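Local atomic coordinates of YciF Bacterial Stress Response Protein (Salmonella enterica subsp. enterica serovar Typhimurium, PDB entry 4ERU), a protein that is of unknown biochemical function but is a ferritin-like helix bundle that binds magnesium ions and probably takes part in the bacterial stress response. Residues Asp19-Ser22 with Ala23-Leu27; Gln55-Ile58 with Glu59-Asp62. All blocks are in the same frame, centred on the assembly; numbering follows the deposited sequence.

Interaction 1 (Asp19-Ser22 with Ala23-Leu27). With MG (magnesium ion), chain E.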
loop_
_atom_site.group_PDB
_atom_site.type_symbol
_atom_site.label_atom_id
_atom_site.label_comp_id
_atom_site.label_asym_id
_atom_site.label_seq_id
_atom_site.Cartn_x
_atom_site.Cartn_y
_atom_site.Cartn_z
ATOM N N ASP A 19 6.203 11.622 -7.321
ATOM C CA ASP A 19 5.976 10.179 -7.381
ATOM C C ASP A 19 4.454 9.904 -7.450
ATOM O O ASP A 19 3.983 9.124 -8.286
ATOM C CB ASP A 19 6.588 9.553 -6.106
ATOM C CG ASP A 19 6.367 8.039 -5.989
ATOM O OD1 ASP A 19 7.148 7.271 -6.602
ATOM O OD2 ASP A 19 5.436 7.610 -5.235
ATOM N N THR A 20 3.698 10.556 -6.563
ATOM C CA THR A 20 2.246 10.378 -6.518
ATOM C C THR A 20 1.577 10.821 -7.816
ATOM O O THR A 20 0.627 10.186 -8.274
ATOM C CB THR A 20 1.682 11.140 -5.301
ATOM O OG1 THR A 20 2.253 10.545 -4.131
ATOM C CG2 THR A 20 0.172 11.055 -5.201
ATOM N N TYR A 21 2.057 11.931 -8.387
ATOM C CA TYR A 21 1.521 12.458 -9.632
ATOM C C TYR A 21 1.706 11.447 -10.769
ATOM O O TYR A 21 0.774 11.177 -11.529
ATOM C CB TYR A 21 2.234 13.774 -9.949
ATOM C CG TYR A 21 1.825 14.485 -11.209
ATOM C CD1 TYR A 21 0.545 15.022 -11.351
ATOM C CD2 TYR A 21 2.757 14.718 -12.225
ATOM C CE1 TYR A 21 0.180 15.742 -12.500
ATOM C CE2 TYR A 21 2.397 15.439 -13.391
ATOM C CZ TYR A 21 1.100 15.930 -13.518
ATOM O OH TYR A 21 0.742 16.628 -14.655
ATOM N N SER A 22 2.899 10.865 -10.862
ATOM C CA SER A 22 3.108 9.762 -11.807
ATOM C C SER A 22 2.204 8.547 -11.548
ATOM O O SER A 22 1.649 7.949 -12.490
ATOM C CB SER A 22 4.564 9.311 -11.795
ATOM O OG SER A 22 4.658 8.065 -12.471
ATOM N N ALA A 23 2.061 8.177 -10.275
ATOM C CA ALA A 23 1.204 7.045 -9.890
ATOM C C ALA A 23 -0.229 7.289 -10.372
ATOM O O ALA A 23 -0.867 6.380 -10.928
ATOM C CB ALA A 23 1.206 6.858 -8.332
ATOM N N GLU A 24 -0.738 8.509 -10.166
ATOM C CA GLU A 24 -2.106 8.803 -10.573
ATOM C C GLU A 24 -2.262 8.749 -12.092
ATOM O O GLU A 24 -3.247 8.192 -12.589
ATOM C CB GLU A 24 -2.565 10.154 -10.054
ATOM C CG GLU A 24 -2.502 10.341 -8.537
ATOM C CD GLU A 24 -3.652 9.748 -7.749
ATOM O OE1 GLU A 24 -4.076 10.384 -6.742
ATOM O OE2 GLU A 24 -4.135 8.652 -8.083
ATOM N N LYS A 25 -1.294 9.305 -12.821
ATOM C CA LYS A 25 -1.355 9.296 -14.303
ATOM C C LYS A 25 -1.334 7.861 -14.850
ATOM O O LYS A 25 -2.112 7.510 -15.737
ATOM C CB LYS A 25 -0.211 10.109 -14.906
ATOM C CG LYS A 25 -0.359 11.616 -14.648
ATOM C CD LYS A 25 0.607 12.491 -15.508
ATOM C CE LYS A 25 2.082 12.105 -15.335
ATOM N NZ LYS A 25 3.007 13.125 -15.985
ATOM N N GLN A 26 -0.427 7.042 -14.318
ATOM C CA GLN A 26 -0.385 5.628 -14.646
ATOM C C GLN A 26 -1.680 4.908 -14.351
ATOM O O GLN A 26 -2.131 4.122 -15.174
ATOM C CB GLN A 26 0.712 4.915 -13.894
ATOM C CG GLN A 26 2.094 5.241 -14.347
ATOM C CD GLN A 26 3.088 4.472 -13.486
ATOM O OE1 GLN A 26 3.153 3.238 -13.565
ATOM N NE2 GLN A 26 3.821 5.189 -12.616
ATOM N N LEU A 27 -2.269 5.173 -13.185
ATOM C CA LEU A 27 -3.510 4.536 -12.818
ATOM C C LEU A 27 -4.645 4.845 -13.820
ATOM O O LEU A 27 -5.388 3.924 -14.190
ATOM C CB LEU A 27 -3.884 4.896 -11.372
ATOM C CG LEU A 27 -5.102 4.193 -10.779
ATOM C CD1 LEU A 27 -4.986 2.630 -10.860
ATOM C CD2 LEU A 27 -5.286 4.683 -9.328
HETATM MG MG MG E . -5.821 8.870 -6.343
HETATM O O HOH W 1 -6.840 7.282 -7.381
#
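S22 and Q26 are joined twice, once through the backbone and once through their side chains. Q26 N donates to S22 O at 2.9 Å, with an N-H...O angle of 173°. The side chains repeat the link: Q26 NE2 donates to S22 OG at 3.0 Å, the hydroxyl oxygen lying 15° out of the amide plane. S22 OG stands anti to its own backbone N (chi1 167°), which swings it beside the carbonyl carbon and within range of the amide. Both polar ends also meet C78, OG at its N and NE2 at its O, so the pair is tied to the loop that precedes helix 79-93.

Besides the backbone bond from K25 N to Y21 O, the side chains of Y21 and K25 meet through a CH-pi contact. K25 CD lies over one face of the Y21 ring, 4.2 Å from the centroid and displaced toward the rim, while K25 NZ comes 3.5 Å from Y21 CE2.

E24 N is bonded to T20 O, and the E24 side chain, bent at chi2, carries its carboxylate to the magnesium ion. E24 chelates the magnesium ion through both oxygens, OE1 at 2.3 Å and OE2 at 2.4 Å; Y120 OH is hydrogen-bonded to OE1. Chelation through two oxygens, together with the Y120 bond, restrains rotation of the carboxylate.

Interaction 2 (Gln55-Ile58 with Glu59-Asp62). With MG (magnesium ion), chain E.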
loop_
_atom_site.group_PDB
_atom_site.type_symbol
_atom_site.label_atom_id
_atom_site.label_comp_id
_atom_site.label_asym_id
_atom_site.label_seq_id
_atom_site.Cartn_x
_atom_site.Cartn_y
_atom_site.Cartn_z
ATOM N N GLN A 55 -9.011 11.505 -12.011
ATOM C CA GLN A 55 -8.869 12.681 -12.858
ATOM C C GLN A 55 -8.915 13.959 -12.008
ATOM O O GLN A 55 -8.040 14.809 -12.136
ATOM C CB GLN A 55 -9.962 12.709 -13.924
ATOM C CG GLN A 55 -9.881 11.575 -15.015
ATOM C CD GLN A 55 -8.728 11.801 -15.996
ATOM O OE1 GLN A 55 -7.568 11.718 -15.617
ATOM N NE2 GLN A 55 -9.046 12.082 -17.250
ATOM N N GLY A 56 -9.932 14.090 -11.145
ATOM C CA GLY A 56 -10.057 15.244 -10.266
ATOM C C GLY A 56 -8.896 15.346 -9.278
ATOM O O GLY A 56 -8.481 16.447 -8.901
ATOM N N GLN A 57 -8.353 14.199 -8.886
ATOM C CA GLN A 57 -7.220 14.177 -7.976
ATOM C C GLN A 57 -5.942 14.674 -8.647
ATOM O O GLN A 57 -5.116 15.324 -8.013
ATOM C CB GLN A 57 -7.041 12.790 -7.370
ATOM C CG GLN A 57 -8.137 12.491 -6.365
ATOM C CD GLN A 57 -8.276 11.005 -6.028
ATOM O OE1 GLN A 57 -7.574 10.148 -6.585
ATOM N NE2 GLN A 57 -9.189 10.701 -5.099
ATOM N N ILE A 58 -5.786 14.384 -9.937
ATOM C CA ILE A 58 -4.654 14.947 -10.668
ATOM C C ILE A 58 -4.810 16.477 -10.784
ATOM O O ILE A 58 -3.828 17.224 -10.644
ATOM C CB ILE A 58 -4.493 14.267 -12.038
ATOM C CG1 ILE A 58 -4.099 12.791 -11.846
ATOM C CG2 ILE A 58 -3.485 15.022 -12.916
ATOM C CD1 ILE A 58 -4.188 11.927 -13.167
ATOM N N GLU A 59 -6.029 16.944 -11.036
ATOM C CA GLU A 59 -6.272 18.381 -11.095
ATOM C C GLU A 59 -5.958 19.051 -9.759
ATOM O O GLU A 59 -5.433 20.162 -9.739
ATOM C CB GLU A 59 -7.702 18.699 -11.548
ATOM C CG GLU A 59 -8.120 20.149 -11.260
ATOM C CD GLU A 59 -7.346 21.159 -12.080
ATOM O OE1 GLU A 59 -6.956 20.828 -13.223
ATOM O OE2 GLU A 59 -7.115 22.279 -11.576
ATOM N N ARG A 60 -6.235 18.373 -8.643
ATOM C CA ARG A 60 -5.831 18.939 -7.329
ATOM C C ARG A 60 -4.314 19.102 -7.231
ATOM O O ARG A 60 -3.805 20.066 -6.633
ATOM C CB ARG A 60 -6.295 18.090 -6.139
ATOM C CG ARG A 60 -7.766 18.004 -5.962
ATOM C CD ARG A 60 -8.193 17.757 -4.483
ATOM N NE ARG A 60 -9.651 17.569 -4.478
ATOM C CZ ARG A 60 -10.267 16.387 -4.512
ATOM N NH1 ARG A 60 -9.566 15.252 -4.467
ATOM N NH2 ARG A 60 -11.592 16.332 -4.561
ATOM N N ILE A 61 -3.588 18.126 -7.750
ATOM C CA ILE A 61 -2.141 18.196 -7.703
ATOM C C ILE A 61 -1.677 19.421 -8.534
ATOM O O ILE A 61 -0.810 20.160 -8.084
ATOM C CB ILE A 61 -1.467 16.888 -8.184
ATOM C CG1 ILE A 61 -1.785 15.712 -7.220
ATOM C CG2 ILE A 61 0.051 17.092 -8.378
ATOM C CD1 ILE A 61 -1.140 14.326 -7.619
ATOM N N ASP A 62 -2.263 19.650 -9.721
ATOM C CA ASP A 62 -1.905 20.867 -10.476
ATOM C C ASP A 62 -2.168 22.134 -9.650
ATOM O O ASP A 62 -1.314 23.014 -9.583
ATOM C CB ASP A 62 -2.610 20.956 -11.833
ATOM C CG ASP A 62 -2.188 19.859 -12.774
ATOM O OD1 ASP A 62 -1.049 19.341 -12.656
ATOM O OD2 ASP A 62 -3.008 19.502 -13.636
HETATM MG MG MG E . -5.821 8.870 -6.343
HETATM O O HOH W 1 -6.840 7.282 -7.381
#
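The turn belongs to helix 41-66 of the ferritin-like bundle and supplies a magnesium ligand from Q57, which also touches R60 three residues on. Four backbone bonds of the i to i+4 kind give the evidence for regular helix: E59 N to Q55 O, R60 N to G56 O, I61 N to Q57 O and D62 N to I58 O.

Across this turn the principal side-chain contact joins Q57 and R60. R60 NH1 approaches Q57 CG at 3.6 Å, and the amide and guanidinium planes are inclined at 47°, so the groups are neither stacked nor coplanar. R60 runs extended from CG to NE, which carries its guanidinium back across the Q57 chain at a slant; R60 CG passes 3.4 Å from G56 O. Q57 is likewise extended beyond CG (chi2 163°), and this reach delivers Q57 OE1 to the magnesium ion at 2.2 Å. A neutral amide oxygen as ligand adds no negative charge to the site, where E24 and E146 also bind the metal.

The other end of the amide is held as well: Q57 NE2 donates to E145 OE1, while R60 NH2 forms a salt bridge with E145 OE2. One carboxylate thus serves both side chains and probably limits flipping of the Q57 amide, leaving OE1 directed at the metal. R60 NH1 is further hydrogen-bonded to T142 OG1.

On I61, CG1 rests 3.4 Å from Q57 O, with the branch anti to its carbonyl carbon. Among the neighbouring helices, Q57 and R60 meet helix 133-159 through T142, E145 and L138, whereas I58 packs on Y21 and E24 of helix 9-37, and I61 on Y21.

Overall arrangement
From the N terminus, interaction 1 lies wholly within helix 9-37 and interaction 2 within helix 41-66, the next helix in the chain. Each spans consecutive residues, so neither closes a loop; they follow in series, without nesting or crossing. Their centres are 10 Å apart, and the helices meet directly: E24 CB is 3.5 Å from I58 CG1, and Y21 CD1 is 3.7 Å from I61 CG2. Both reach one magnesium ion and its bound water, with E146 bringing in helix 133-159. Three helices of the bundle therefore converge on this metal, while interaction 1 also borders the loop leading into helix 79-93.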